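PDB 3GO9: insulinase family protease, which is predicted to be a protease of the insulinase (M16) family, whose active members are zinc metallopeptidases. Local coordinates for residues N100-P105 with T388-S393; P106-T109 with T114-S117. All coordinates share one frame; numbering follows the deposited sequence.

Contact 1: N100-P105 with T388-S393. With ZN (zinc ion), chain B.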
# COMPACT_ATOMS: atom_id res chain seq x y z
N ASN A 100 11.55 -5.16 -15.29
CA ASN A 100 12.86 -4.52 -15.47
C ASN A 100 13.27 -3.53 -14.38
O ASN A 100 14.46 -3.30 -14.13
CB ASN A 100 12.85 -3.82 -16.82
CG ASN A 100 12.75 -4.76 -17.95
OD1 ASN A 100 13.36 -5.83 -17.96
ND2 ASN A 100 12.04 -4.34 -18.99
N GLU A 101 12.28 -2.93 -13.75
CA GLU A 101 12.46 -2.02 -12.62
C GLU A 101 11.42 -2.34 -11.57
O GLU A 101 10.39 -3.00 -11.86
CB GLU A 101 12.43 -0.58 -13.06
CG GLU A 101 11.11 -0.18 -13.56
CD GLU A 101 10.83 -0.79 -14.93
OE1 GLU A 101 9.86 -1.55 -15.10
OE2 GLU A 101 11.61 -0.59 -15.86
N ARG A 102 11.67 -1.89 -10.35
CA ARG A 102 10.78 -2.17 -9.21
C ARG A 102 10.40 -3.65 -9.20
O ARG A 102 9.21 -3.97 -9.00
CB ARG A 102 9.53 -1.29 -9.29
CG ARG A 102 9.86 0.20 -9.20
CD ARG A 102 8.66 1.10 -9.41
NE ARG A 102 8.21 1.04 -10.78
CZ ARG A 102 8.68 1.79 -11.77
NH1 ARG A 102 8.22 1.65 -12.99
NH2 ARG A 102 9.62 2.70 -11.51
N PRO A 103 11.40 -4.53 -9.36
CA PRO A 103 11.06 -5.96 -9.50
C PRO A 103 10.39 -6.44 -8.25
O PRO A 103 10.71 -5.95 -7.15
CB PRO A 103 12.39 -6.65 -9.72
CG PRO A 103 13.43 -5.62 -9.16
CD PRO A 103 12.86 -4.29 -9.48
N LEU A 104 9.44 -7.35 -8.43
CA LEU A 104 8.71 -7.91 -7.31
C LEU A 104 9.14 -9.32 -7.06
O LEU A 104 9.47 -10.07 -7.97
CB LEU A 104 7.21 -7.92 -7.59
CG LEU A 104 6.54 -6.55 -7.57
CD1 LEU A 104 5.07 -6.60 -8.02
CD2 LEU A 104 6.63 -5.96 -6.17
N PRO A 105 9.12 -9.69 -5.79
CA PRO A 105 9.31 -11.11 -5.55
C PRO A 105 8.15 -11.92 -6.10
O PRO A 105 7.03 -11.42 -6.24
CB PRO A 105 9.36 -11.22 -4.03
CG PRO A 105 8.68 -9.99 -3.51
CD PRO A 105 8.76 -8.93 -4.58
N THR A 388 3.19 0.05 -16.89
CA THR A 388 2.18 -0.94 -16.48
C THR A 388 2.32 -1.40 -15.02
O THR A 388 1.34 -1.60 -14.35
CB THR A 388 2.16 -2.15 -17.43
OG1 THR A 388 3.49 -2.66 -17.55
CG2 THR A 388 1.61 -1.77 -18.82
N ASP A 389 3.54 -1.52 -14.52
CA ASP A 389 3.65 -1.89 -13.10
C ASP A 389 3.16 -0.85 -12.10
O ASP A 389 2.69 -1.17 -11.00
CB ASP A 389 5.04 -2.38 -12.74
CG ASP A 389 6.04 -1.26 -12.53
OD1 ASP A 389 6.04 -0.66 -11.46
OD2 ASP A 389 6.80 -1.00 -13.45
N ILE A 390 3.24 0.44 -12.48
CA ILE A 390 2.72 1.52 -11.67
C ILE A 390 1.20 1.56 -11.72
O ILE A 390 0.52 1.73 -10.66
CB ILE A 390 3.37 2.89 -12.02
CG1 ILE A 390 4.87 2.83 -11.71
CG2 ILE A 390 2.66 4.03 -11.21
CD1 ILE A 390 5.66 4.01 -12.28
N LEU A 391 0.63 1.38 -12.93
CA LEU A 391 -0.81 1.24 -13.06
C LEU A 391 -1.29 0.10 -12.14
O LEU A 391 -2.36 0.21 -11.50
CB LEU A 391 -1.21 0.96 -14.52
CG LEU A 391 -0.90 2.04 -15.53
CD1 LEU A 391 -1.22 1.56 -17.00
CD2 LEU A 391 -1.62 3.35 -15.21
N MSE A 392 -0.55 -1.00 -12.14
CA MSE A 392 -0.93 -2.16 -11.33
C MSE A 392 -0.86 -1.85 -9.86
O MSE A 392 -1.82 -2.17 -9.13
CB MSE A 392 -0.10 -3.40 -11.67
CG MSE A 392 -0.41 -4.56 -10.78
SE MSE A 392 -2.25 -5.24 -11.13
CE MSE A 392 -1.83 -6.27 -12.70
N SER A 393 0.26 -1.28 -9.39
CA SER A 393 0.39 -1.03 -7.95
C SER A 393 -0.64 -0.03 -7.47
O SER A 393 -1.13 -0.13 -6.35
CB SER A 393 1.81 -0.67 -7.55
OG SER A 393 2.25 0.43 -8.28
ZN ZN B . 7.70 -2.05 -15.43
O HOH W 1 6.08 -2.67 -8.62
O HOH W 2 5.82 -3.33 -16.01
O HOH W 3 8.20 -2.18 -17.80
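Asp-389 and Arg-102 meet through their torsions: CG of Asp-389 sits between its own backbone N and carbonyl carbon (chi1 80°), and a bend at chi3 (-69°) turns the Arg-102 guanidinium so that its NE/NH1 edge faces the carboxylate. The result is a side-on, bidentate salt bridge built onto a carboxylate zinc site, joining a loop of the M16 insulinase domain to a helix from far along the chain. NE of Arg-102 donates to OD1 of Asp-389 at 2.8 Å, in the guanidinium plane and nearly straight (173°). NH1 of Arg-102 reaches OD2 of Asp-389 at 3.0 Å, somewhat tilted from that plane; both oxygens use their syn lone pairs. Asp-389 OD2 therefore does double duty, since it also binds zinc at 2.4 Å. The arginine charge should offset some of the negative charge gathered here, as Asp-99 and Asp-387 add their carboxylates to the same ion. Glu-101 comes in from the loop, bent at chi2, with OE1 on zinc at 2.2 Å and its carboxylate nearly parallel to, but displaced from, that of Asp-389. The guanidinium is sandwiched: CG of Glu-101 lies against one face, and CD1 of Ile-390 covers the other near the rim, 3.6 Å from Arg-102 NH1. That packing, with the two bonds at the edge, restrains the group's rotation. On the helix side of the metal, water 2 binds zinc at 2.4 Å and donates a hydrogen bond of 2.9 Å to OG1 of Thr-388.

Contact 2: P106-T109 with T114-S117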
# COMPACT_ATOMS: atom_id res chain seq x y z
N PRO A 106 8.37 -13.22 -6.29
CA PRO A 106 7.29 -14.07 -6.83
C PRO A 106 6.04 -14.08 -6.00
O PRO A 106 4.93 -14.16 -6.52
CB PRO A 106 7.93 -15.45 -6.91
CG PRO A 106 9.35 -15.20 -7.02
CD PRO A 106 9.62 -13.99 -6.16
N ALA A 107 6.22 -14.02 -4.70
CA ALA A 107 5.08 -13.87 -3.80
C ALA A 107 5.46 -13.08 -2.58
O ALA A 107 6.62 -13.04 -2.16
CB ALA A 107 4.54 -15.22 -3.37
N ILE A 108 4.45 -12.40 -2.07
CA ILE A 108 4.49 -11.63 -0.85
C ILE A 108 3.39 -12.14 0.01
O ILE A 108 2.23 -12.22 -0.46
CB ILE A 108 4.23 -10.11 -1.13
CG1 ILE A 108 5.33 -9.53 -2.01
CG2 ILE A 108 4.05 -9.32 0.20
CD1 ILE A 108 4.98 -8.19 -2.61
N THR A 109 3.68 -12.52 1.25
CA THR A 109 2.62 -12.94 2.14
C THR A 109 2.49 -12.02 3.34
O THR A 109 3.45 -11.35 3.74
CB THR A 109 2.79 -14.38 2.63
OG1 THR A 109 3.80 -14.46 3.60
CG2 THR A 109 3.11 -15.32 1.46
N THR A 114 -2.05 -13.17 0.47
CA THR A 114 -0.86 -13.57 -0.30
C THR A 114 -0.99 -13.00 -1.70
O THR A 114 -2.04 -13.13 -2.34
CB THR A 114 -0.83 -15.09 -0.38
OG1 THR A 114 -0.70 -15.58 0.96
CG2 THR A 114 0.36 -15.64 -1.16
N LEU A 115 0.09 -12.45 -2.23
CA LEU A 115 0.08 -11.80 -3.54
C LEU A 115 1.15 -12.47 -4.39
O LEU A 115 2.36 -12.39 -4.04
CB LEU A 115 0.42 -10.31 -3.40
CG LEU A 115 0.66 -9.53 -4.70
CD1 LEU A 115 -0.64 -9.45 -5.44
CD2 LEU A 115 1.19 -8.11 -4.46
N TYR A 116 0.71 -13.11 -5.51
CA TYR A 116 1.61 -13.68 -6.51
C TYR A 116 1.78 -12.68 -7.65
O TYR A 116 0.81 -12.09 -8.10
CB TYR A 116 1.03 -14.97 -7.09
CG TYR A 116 0.95 -16.10 -6.06
CD1 TYR A 116 2.01 -16.88 -5.82
CD2 TYR A 116 -0.20 -16.29 -5.28
CE1 TYR A 116 1.93 -17.94 -4.94
CE2 TYR A 116 -0.24 -17.30 -4.31
CZ TYR A 116 0.82 -18.13 -4.17
OH TYR A 116 0.90 -19.14 -3.22
N SER A 117 3.02 -12.52 -8.15
CA SER A 117 3.30 -11.50 -9.14
C SER A 117 4.16 -12.06 -10.26
O SER A 117 5.24 -12.60 -10.01
CB SER A 117 4.02 -10.29 -8.54
OG SER A 117 3.31 -9.65 -7.46
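Tyr-116 packs across a beta hairpin against Ala-107, and its side chain is worth tracing outward. CB lies 4.0 Å from Pro-106 O; chi1 of -66° sets CG beside the backbone N, and the ring then runs obliquely past Ala-107, whose CB is 3.9 Å from CD1 and 4.1 Å from CE1 of Tyr-116. At the tip, OH hydrogen-bonds to the hydroxyl of Tyr-207. Strands 107-109 and 114-120 are antiparallel here, Ile-108 and Leu-115 forming the hydrogen-bonded pair: Ile-108 N gives to Leu-115 O at 2.9 Å, and Leu-115 N returns a bond to Ile-108 O at 2.8 Å. A third bond joins Ser-117 N to Pro-106 O at 3.0 Å. The CD1 of Ile-108 and CD2 of Leu-115 touch loosely on the face away from Tyr-116. Thr-109 and Thr-114 lie side by side, methyl against methyl, CG2 to CG2 at 3.8 Å, on the same face as the tyrosine. Their hydroxyls bond beyond the hairpin: Thr-114 OG1 with Thr-58 O, Thr-109 OG1 with ND1 of the zinc ligand His-72, consistent with a second-shell bond that steadies the imidazole.

Overall arrangement
From the N terminus, the chain lays down strand 50-56 and helices 70-80 and 87-95 before entering the loop 100-105. It runs straight on into strand 107-109, turns, and comes back as 114-120, so contact 2 closes a four-residue hairpin turn within the seven-stranded sheet, where 114-120 pairs with 50-56 and 107-109 with 160-162. Contact 1 closes a far longer excursion of 282 residues, which contains contact 2 and the whole five-stranded sheet except strand 440-446. Its helix 388-401 returns to pack on strands 50-56 and 212-218. The two contacts meet directly where Leu-104 CD1 lies 3.6 Å from Ser-117 OG.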